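Local coordinates for DNA-binding response regulator, merR family (Colwellia psychrerythraea, PDB 3CNB), which probably binds DNA as a response regulator, the piece crystallised here being its CheY-like signal receiver domain, at residues Lys38-Tyr41 and Asp45-Asp48; Arg75-Pro80 and Ile85-Met90; Thr109-Pro114 and Glu121-Gln126. One frame throughout, in Å; residues are numbered along the deposited sequence.

Interaction 1: Lys38-Tyr41 and Asp45-Asp48; sequences KIAY and DAGD
Ala40, at the end of strand 36-40, sets its methyl against the backbone of helix 43-52 at Asp45 and Ala46, and the apolar part of the contact is built round that one carbon. Ala40 CB lies 3.4 Å from Ala46 N and 3.6 Å from Asp45 C, an approach close to the peptide unit itself. The two methyls also meet: Ala40 CB and Ala46 CB are 4.1 Å apart, and the CA atoms of these residues come within 5.0 Å, a spacing that small side chains on both partners permit. Asp45 adds its own CB, 4.0 Å from Ala40 CB, so the strand methyl touches the helix at two successive residues.

The polar part is indirect and runs through one water. That water accepts from Tyr41 N at 2.9 Å and donates to Asp45 OD2 at 2.7 Å, joining the backbone just past the strand to a carboxylate in the first turn of the helix. With CG anti to its carbonyl carbon (chi1 -73°), Asp45 turns its carboxylate to the side where the water sits. Asp45 N is in turn hydrogen-bonded to Asn42 OD1, which ties the helix start to the intervening turn.

The Tyr41 ring packs within its own segment. It leads away from the helix and receives Ile39 CG2 over one face, offset toward the rim, 3.6 Å above the plane, while its hydroxyl makes a weak hydrogen bond to Asp22 OD1.

On the sheet side, Ala40 also touches Leu12 and Ala46 touches Ile14, both of strand 10-14. The arrangement is a tight strand-to-helix connection at an outermost strand of the parallel sheet, part of the alternating beta-alpha fold of CheY-like receiver domains.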
loop_
_atom_site.group_PDB
_atom_site.type_symbol
_atom_site.label_atom_id
_atom_site.label_comp_id
_atom_site.label_asym_id
_atom_site.label_seq_id
_atom_site.Cartn_x
_atom_site.Cartn_y
_atom_site.Cartn_z
ATOM N N LYS A 38 -6.625 0.944 -8.256
ATOM C CA LYS A 38 -5.853 1.794 -9.149
ATOM C C LYS A 38 -4.360 1.654 -8.882
ATOM O O LYS A 38 -3.943 1.348 -7.754
ATOM C CB LYS A 38 -6.305 3.254 -9.045
ATOM C CG LYS A 38 -7.774 3.483 -9.427
ATOM C CD LYS A 38 -7.976 3.594 -10.934
ATOM C CE LYS A 38 -9.457 3.505 -11.296
ATOM N NZ LYS A 38 -9.651 2.989 -12.683
ATOM N N ILE A 39 -3.567 1.822 -9.945
ATOM C CA ILE A 39 -2.113 1.770 -9.860
ATOM C C ILE A 39 -1.468 3.122 -10.165
ATOM O O ILE A 39 -1.808 3.772 -11.148
ATOM C CB ILE A 39 -1.486 0.710 -10.813
ATOM C CG1 ILE A 39 -2.171 -0.648 -10.662
ATOM C CG2 ILE A 39 -0.013 0.557 -10.535
ATOM C CD1 ILE A 39 -1.963 -1.554 -11.868
ATOM N N ALA A 40 -0.535 3.514 -9.306
ATOM C CA ALA A 40 0.369 4.602 -9.581
ATOM C C ALA A 40 1.758 4.000 -9.820
ATOM O O ALA A 40 2.347 3.358 -8.931
ATOM C CB ALA A 40 0.368 5.558 -8.434
ATOM N N TYR A 41 2.264 4.191 -11.044
ATOM C CA TYR A 41 3.510 3.574 -11.493
ATOM C C TYR A 41 4.725 4.421 -11.229
ATOM O O TYR A 41 5.847 3.974 -11.449
ATOM C CB TYR A 41 3.458 3.291 -13.001
ATOM C CG TYR A 41 2.517 2.179 -13.416
ATOM C CD1 TYR A 41 2.805 0.847 -13.127
ATOM C CD2 TYR A 41 1.345 2.462 -14.110
ATOM C CE1 TYR A 41 1.933 -0.176 -13.514
ATOM C CE2 TYR A 41 0.478 1.455 -14.500
ATOM C CZ TYR A 41 0.776 0.142 -14.199
ATOM O OH TYR A 41 -0.094 -0.847 -14.601
ATOM N N ASP A 45 2.290 10.306 -9.987
ATOM C CA ASP A 45 1.015 9.623 -10.047
ATOM C C ASP A 45 0.598 9.158 -8.656
ATOM O O ASP A 45 -0.577 9.270 -8.303
ATOM C CB ASP A 45 1.067 8.470 -11.046
ATOM C CG ASP A 45 1.080 8.952 -12.511
ATOM O OD1 ASP A 45 0.826 10.143 -12.766
ATOM O OD2 ASP A 45 1.336 8.129 -13.419
ATOM N N ALA A 46 1.563 8.700 -7.853
ATOM C CA ALA A 46 1.291 8.359 -6.437
ATOM C C ALA A 46 0.743 9.556 -5.659
ATOM O O ALA A 46 -0.303 9.442 -5.008
ATOM C CB ALA A 46 2.528 7.795 -5.776
ATOM N N GLY A 47 1.410 10.714 -5.780
ATOM C CA GLY A 47 0.948 11.950 -5.127
ATOM C C GLY A 47 -0.435 12.366 -5.579
ATOM O O GLY A 47 -1.288 12.752 -4.775
ATOM N N ASP A 48 -0.650 12.229 -6.881
ATOM C CA ASP A 48 -1.836 12.717 -7.552
ATOM C C ASP A 48 -3.028 11.820 -7.243
ATOM O O ASP A 48 -4.079 12.308 -6.798
ATOM C CB ASP A 48 -1.554 12.801 -9.065
ATOM C CG ASP A 48 -2.739 13.296 -9.861
ATOM O OD1 ASP A 48 -3.525 14.114 -9.349
ATOM O OD2 ASP A 48 -2.890 12.851 -11.015
HETATM O O HOH W 1 0.712 5.494 -13.149
#

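Interaction 2: Arg75-Pro80 and Ile85-Met90; sequences RIKSTP and IIVIAM
A buried apolar contact, flanked by a lysine that bonds to backbone, packs the last turn of helix 69-77 against the entry to strand 86-91, Ile76 and Lys77 meeting Ile85 just before the strand and Val87 within it. Ile76 supplies one branch, CG2, which is 3.8 Å from Val87 CG2 and 4.0 Å from Ile85 CB. That methyl stands anti to the backbone N because chi1 is -70°, while CG1 takes the position beside the N. The Ile76 and Ile85 side chains cross at about a right angle, with the Ile76 methyl against the branch point of Ile85.

These elements are the second half of the beta-alpha-beta unit made by strand 57-61, helix 69-77 and strand 86-91, a repeat on which the receiver fold is built. Ile85 extends the apolar layer to Val58 of the preceding strand and Leu50 of helix 43-52.

Lys77 works on the polar side. Its chain is bent at both chi2 and chi3, which folds the aliphatic part back along Val87, with CD 4.0 Å from Val87 CG2, and delivers the ammonium to the strand entry. There NZ bonds first to Ala83 O, in the loop before the strand, and also donates to Ile85 O at 3.0 Å, tilted 31° from the carbonyl plane. A water accepting from Lys77 NZ at 3.1 Å accepts from Val87 N at 3.0 Å as well, bridging lysine and strand. A methionine in its place would probably leave Ile85 O and Ala83 O without their shared donor and the water without its lysine partner.

Past the helix, Thr79 OG1 donates to Arg75 O at 2.8 Å within the carbonyl plane, while Ile76 O accepts from Thr82 OG1, holding the turn that leads to the strand.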
loop_
_atom_site.group_PDB
_atom_site.type_symbol
_atom_site.label_atom_id
_atom_site.label_comp_id
_atom_site.label_asym_id
_atom_site.label_seq_id
_atom_site.Cartn_x
_atom_site.Cartn_y
_atom_site.Cartn_z
ATOM N N ARG A 75 3.587 11.204 5.673
ATOM C CA ARG A 75 2.641 12.217 5.132
ATOM C C ARG A 75 1.202 11.722 5.052
ATOM O O ARG A 75 0.290 12.486 5.334
ATOM C CB ARG A 75 3.084 12.748 3.746
ATOM C CG ARG A 75 2.123 13.769 3.080
ATOM C CD ARG A 75 1.198 13.102 2.034
ATOM N NE ARG A 75 0.211 14.033 1.475
ATOM C CZ ARG A 75 -1.038 14.185 1.910
ATOM N NH1 ARG A 75 -1.497 13.454 2.914
ATOM N NH2 ARG A 75 -1.839 15.067 1.329
ATOM N N ILE A 76 0.992 10.472 4.631
ATOM C CA ILE A 76 -0.373 9.913 4.560
ATOM C C ILE A 76 -1.003 9.840 5.954
ATOM O O ILE A 76 -2.116 10.319 6.170
ATOM C CB ILE A 76 -0.437 8.508 3.884
ATOM C CG1 ILE A 76 -0.150 8.622 2.382
ATOM C CG2 ILE A 76 -1.849 7.838 4.121
ATOM C CD1 ILE A 76 0.345 7.345 1.713
ATOM N N LYS A 77 -0.270 9.258 6.897
ATOM C CA LYS A 77 -0.836 8.943 8.214
ATOM C C LYS A 77 -0.887 10.122 9.195
ATOM O O LYS A 77 -1.540 10.027 10.235
ATOM C CB LYS A 77 -0.101 7.731 8.834
ATOM C CG LYS A 77 -0.280 6.429 8.029
ATOM C CD LYS A 77 -1.742 5.981 8.000
ATOM C CE LYS A 77 -2.270 5.534 9.378
ATOM N NZ LYS A 77 -3.635 4.952 9.204
ATOM N N SER A 78 -0.216 11.229 8.880
ATOM C CA SER A 78 -0.203 12.391 9.782
ATOM C C SER A 78 -1.025 13.588 9.285
ATOM O O SER A 78 -1.039 14.638 9.934
ATOM C CB SER A 78 1.220 12.861 10.067
ATOM O OG SER A 78 1.874 13.237 8.862
ATOM N N THR A 79 -1.703 13.432 8.153
ATOM C CA THR A 79 -2.512 14.503 7.568
ATOM C C THR A 79 -3.960 14.107 7.734
ATOM O O THR A 79 -4.332 12.994 7.355
ATOM C CB THR A 79 -2.169 14.704 6.067
ATOM O OG1 THR A 79 -0.773 14.997 5.933
ATOM C CG2 THR A 79 -2.976 15.834 5.408
ATOM N N PRO A 80 -4.778 15.006 8.324
ATOM C CA PRO A 80 -6.179 14.750 8.623
ATOM C C PRO A 80 -6.958 14.069 7.517
ATOM O O PRO A 80 -7.678 13.103 7.788
ATOM C CB PRO A 80 -6.737 16.150 8.895
ATOM C CG PRO A 80 -5.574 16.861 9.520
ATOM C CD PRO A 80 -4.358 16.342 8.814
ATOM N N ILE A 85 -6.578 6.180 6.030
ATOM C CA ILE A 85 -6.186 5.232 4.986
ATOM C C ILE A 85 -5.364 4.103 5.618
ATOM O O ILE A 85 -4.456 4.363 6.418
ATOM C CB ILE A 85 -5.350 5.940 3.866
ATOM C CG1 ILE A 85 -6.189 6.989 3.129
ATOM C CG2 ILE A 85 -4.798 4.936 2.873
ATOM C CD1 ILE A 85 -5.473 7.631 1.905
ATOM N N ILE A 86 -5.703 2.856 5.291
ATOM C CA ILE A 86 -4.929 1.705 5.766
ATOM C C ILE A 86 -3.726 1.536 4.854
ATOM O O ILE A 86 -3.879 1.254 3.664
ATOM C CB ILE A 86 -5.746 0.386 5.738
ATOM C CG1 ILE A 86 -6.988 0.473 6.627
ATOM C CG2 ILE A 86 -4.854 -0.836 6.105
ATOM C CD1 ILE A 86 -8.153 -0.384 6.068
ATOM N N VAL A 87 -2.537 1.729 5.419
ATOM C CA VAL A 87 -1.309 1.655 4.670
ATOM C C VAL A 87 -0.593 0.321 4.920
ATOM O O VAL A 87 -0.218 0.004 6.046
ATOM C CB VAL A 87 -0.350 2.839 5.002
ATOM C CG1 VAL A 87 1.003 2.630 4.345
ATOM C CG2 VAL A 87 -0.962 4.182 4.555
ATOM N N ILE A 88 -0.387 -0.435 3.849
ATOM C CA ILE A 88 0.381 -1.666 3.920
ATOM C C ILE A 88 1.661 -1.503 3.113
ATOM O O ILE A 88 1.616 -1.400 1.890
ATOM C CB ILE A 88 -0.471 -2.876 3.425
ATOM C CG1 ILE A 88 -1.691 -3.064 4.349
ATOM C CG2 ILE A 88 0.350 -4.161 3.411
ATOM C CD1 ILE A 88 -2.713 -4.020 3.834
ATOM N N ALA A 89 2.804 -1.488 3.795
ATOM C CA ALA A 89 4.088 -1.407 3.106
ATOM C C ALA A 89 4.515 -2.740 2.477
ATOM O O ALA A 89 4.175 -3.810 2.967
ATOM C CB ALA A 89 5.175 -0.894 4.046
ATOM N N MET A 90 5.269 -2.647 1.382
ATOM C CA MET A 90 5.922 -3.787 0.741
ATOM C C MET A 90 7.367 -3.373 0.453
ATOM O O MET A 90 7.625 -2.208 0.156
ATOM C CB MET A 90 5.258 -4.148 -0.600
ATOM C CG MET A 90 3.758 -4.005 -0.675
ATOM S SD MET A 90 3.155 -4.452 -2.291
ATOM C CE MET A 90 3.323 -2.905 -3.185
HETATM O O HOH W 2 -2.163 2.332 8.371
#

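Interaction 3: Thr109-Pro114 and Glu121-Gln126; sequences TCFGKP and EKTIKQ
Across this contact the backbones stay well apart, the nearest CA atoms, those of Thr109 and Thr123, being 9.2 Å from each other, so side chains alone bridge strand 109-112 and helix 117-129. These are the last strand and last helix of the CheY-like receiver fold, and the strand is an outermost one of its parallel sheet.

The Phe111 ring meets the helix by its far end: CZ approaches Thr123 CB at 4.1 Å, and Thr123 OG1 lies at the ring edge, near its plane. The two side chains come from opposite directions. A chi1 of -80° puts the Phe111 CG anti to the carbonyl carbon, and the ring then extends toward the helix, with Ile88 of strand 86-91 packed against it as well.

A second, looser touch is between methyls, Thr109 CG2 lying 4.3 Å from Thr123 CG2. Thr123 thus divides its branches, CG2 serving Thr109 and the hydroxyl side facing the phenylalanine. The hydroxyl finds its polar partner within the helix, in a hydrogen bond to Leu119 O, and the phenyl edge adds only van der Waals contact.

Lys113 NZ forms salt bridges with Asp61 OD1 and Glu15 OE2; Asp61 is the predicted phosphorylation site, unmodified here. A cis peptide precedes Pro114, as is familiar after the lysine of receiver domains. On the helix, Lys125 NZ pairs with Glu121 OE1 at 3.6 Å. Where strand and helix come closest, Phe111 CZ stands 3.9 Å from Thr123 OG1.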
loop_
_atom_site.group_PDB
_atom_site.type_symbol
_atom_site.label_atom_id
_atom_site.label_comp_id
_atom_site.label_asym_id
_atom_site.label_seq_id
_atom_site.Cartn_x
_atom_site.Cartn_y
_atom_site.Cartn_z
ATOM N N THR A 109 1.740 -2.783 8.729
ATOM C CA THR A 109 2.684 -3.866 8.619
ATOM C C THR A 109 3.490 -3.698 7.342
ATOM O O THR A 109 3.227 -2.800 6.536
ATOM C CB THR A 109 1.959 -5.240 8.633
ATOM O OG1 THR A 109 2.933 -6.285 8.734
ATOM C CG2 THR A 109 1.062 -5.421 7.396
ATOM N N CYS A 110 4.481 -4.562 7.172
ATOM C CA CYS A 110 5.327 -4.508 6.018
ATOM C C CYS A 110 5.569 -5.922 5.495
ATOM O O CYS A 110 5.944 -6.809 6.249
ATOM C CB CYS A 110 6.633 -3.787 6.355
ATOM S SG CYS A 110 7.778 -3.605 4.973
ATOM N N PHE A 111 5.320 -6.115 4.204
ATOM C CA PHE A 111 5.514 -7.389 3.544
ATOM C C PHE A 111 6.837 -7.418 2.807
ATOM O O PHE A 111 7.170 -6.477 2.093
ATOM C CB PHE A 111 4.384 -7.633 2.545
ATOM C CG PHE A 111 3.115 -8.126 3.174
ATOM C CD1 PHE A 111 2.820 -9.484 3.174
ATOM C CD2 PHE A 111 2.216 -7.240 3.770
ATOM C CE1 PHE A 111 1.649 -9.959 3.755
ATOM C CE2 PHE A 111 1.048 -7.691 4.342
ATOM C CZ PHE A 111 0.765 -9.066 4.343
ATOM N N GLY A 112 7.595 -8.498 2.991
ATOM C CA GLY A 112 8.804 -8.739 2.212
ATOM C C GLY A 112 8.471 -9.289 0.846
ATOM O O GLY A 112 7.364 -9.775 0.636
ATOM N N LYS A 113 9.414 -9.200 -0.085
ATOM C CA LYS A 113 9.245 -9.790 -1.418
ATOM C C LYS A 113 10.162 -11.008 -1.556
ATOM O O LYS A 113 11.281 -10.968 -1.067
ATOM C CB LYS A 113 9.461 -8.752 -2.528
ATOM C CG LYS A 113 8.334 -7.712 -2.587
ATOM C CD LYS A 113 8.493 -6.753 -3.733
ATOM C CE LYS A 113 7.657 -5.515 -3.506
ATOM N NZ LYS A 113 8.094 -4.406 -4.406
ATOM N N PRO A 114 9.678 -12.119 -2.167
ATOM C CA PRO A 114 8.386 -12.280 -2.849
ATOM C C PRO A 114 7.273 -12.308 -1.823
ATOM O O PRO A 114 7.445 -12.870 -0.750
ATOM C CB PRO A 114 8.520 -13.621 -3.584
ATOM C CG PRO A 114 9.565 -14.387 -2.814
ATOM C CD PRO A 114 10.445 -13.384 -2.117
ATOM N N GLU A 121 -3.829 -12.126 1.946
ATOM C CA GLU A 121 -5.270 -12.393 1.854
ATOM C C GLU A 121 -5.971 -12.228 3.216
ATOM O O GLU A 121 -6.960 -11.514 3.311
ATOM C CB GLU A 121 -5.508 -13.791 1.276
ATOM C CG GLU A 121 -6.959 -14.083 0.856
ATOM C CD GLU A 121 -7.763 -14.869 1.890
ATOM O OE1 GLU A 121 -8.907 -15.263 1.570
ATOM O OE2 GLU A 121 -7.264 -15.109 3.016
ATOM N N LYS A 122 -5.428 -12.867 4.255
ATOM C CA LYS A 122 -5.957 -12.792 5.627
ATOM C C LYS A 122 -5.856 -11.379 6.176
ATOM O O LYS A 122 -6.823 -10.853 6.730
ATOM C CB LYS A 122 -5.122 -13.694 6.536
ATOM C CG LYS A 122 -5.685 -13.915 7.933
ATOM C CD LYS A 122 -6.218 -15.323 8.032
ATOM C CE LYS A 122 -6.481 -15.736 9.453
ATOM N NZ LYS A 122 -6.617 -17.209 9.485
ATOM N N THR A 123 -4.665 -10.790 6.021
ATOM C CA THR A 123 -4.307 -9.488 6.587
ATOM C C THR A 123 -5.187 -8.376 6.064
ATOM O O THR A 123 -5.836 -7.699 6.849
ATOM C CB THR A 123 -2.825 -9.149 6.334
ATOM O OG1 THR A 123 -2.009 -10.176 6.899
ATOM C CG2 THR A 123 -2.443 -7.828 6.975
ATOM N N ILE A 124 -5.250 -8.212 4.744
ATOM C CA ILE A 124 -6.044 -7.121 4.170
ATOM C C ILE A 124 -7.534 -7.237 4.478
ATOM O O ILE A 124 -8.178 -6.228 4.741
ATOM C CB ILE A 124 -5.779 -6.892 2.633
ATOM C CG1 ILE A 124 -6.366 -5.545 2.176
ATOM C CG2 ILE A 124 -6.338 -8.042 1.779
ATOM C CD1 ILE A 124 -5.897 -5.100 0.780
ATOM N N LYS A 125 -8.076 -8.456 4.463
ATOM C CA LYS A 125 -9.478 -8.674 4.837
ATOM C C LYS A 125 -9.743 -8.254 6.294
ATOM O O LYS A 125 -10.701 -7.541 6.582
ATOM C CB LYS A 125 -9.859 -10.139 4.625
ATOM C CG LYS A 125 -9.968 -10.553 3.169
ATOM C CD LYS A 125 -11.081 -11.569 2.976
ATOM C CE LYS A 125 -10.665 -12.973 3.363
ATOM N NZ LYS A 125 -11.794 -13.928 3.191
ATOM N N GLN A 126 -8.882 -8.705 7.200
ATOM C CA GLN A 126 -8.948 -8.288 8.595
ATOM C C GLN A 126 -8.969 -6.768 8.715
ATOM O O GLN A 126 -9.891 -6.193 9.294
ATOM C CB GLN A 126 -7.769 -8.862 9.383
ATOM C CG GLN A 126 -7.963 -8.845 10.890
ATOM C CD GLN A 126 -7.091 -7.812 11.578
ATOM O OE1 GLN A 126 -5.895 -7.710 11.304
ATOM N NE2 GLN A 126 -7.688 -7.040 12.478
#

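All three interactions join a strand of one parallel sheet to a helix, yet they differ in depth. Interaction 2 is the buried one, on an inner strand, and pairs branched aliphatic packing with a direct lysine-to-backbone bond. Interactions 1 and 3 are partly buried, sit on the two outermost strands and on opposite sides of the chain's centre, with centres about 20 Å apart. Interaction 1 is close backbone-to-methyl packing plus a water bridge; interaction 3 is a sparse touch of a ring and threonines. Interactions 2 and 3 meet through neighbouring strands, by probable hydrogen bonds of Ala89 with Thr109 and Phe111, whereas interaction 1 touches neither.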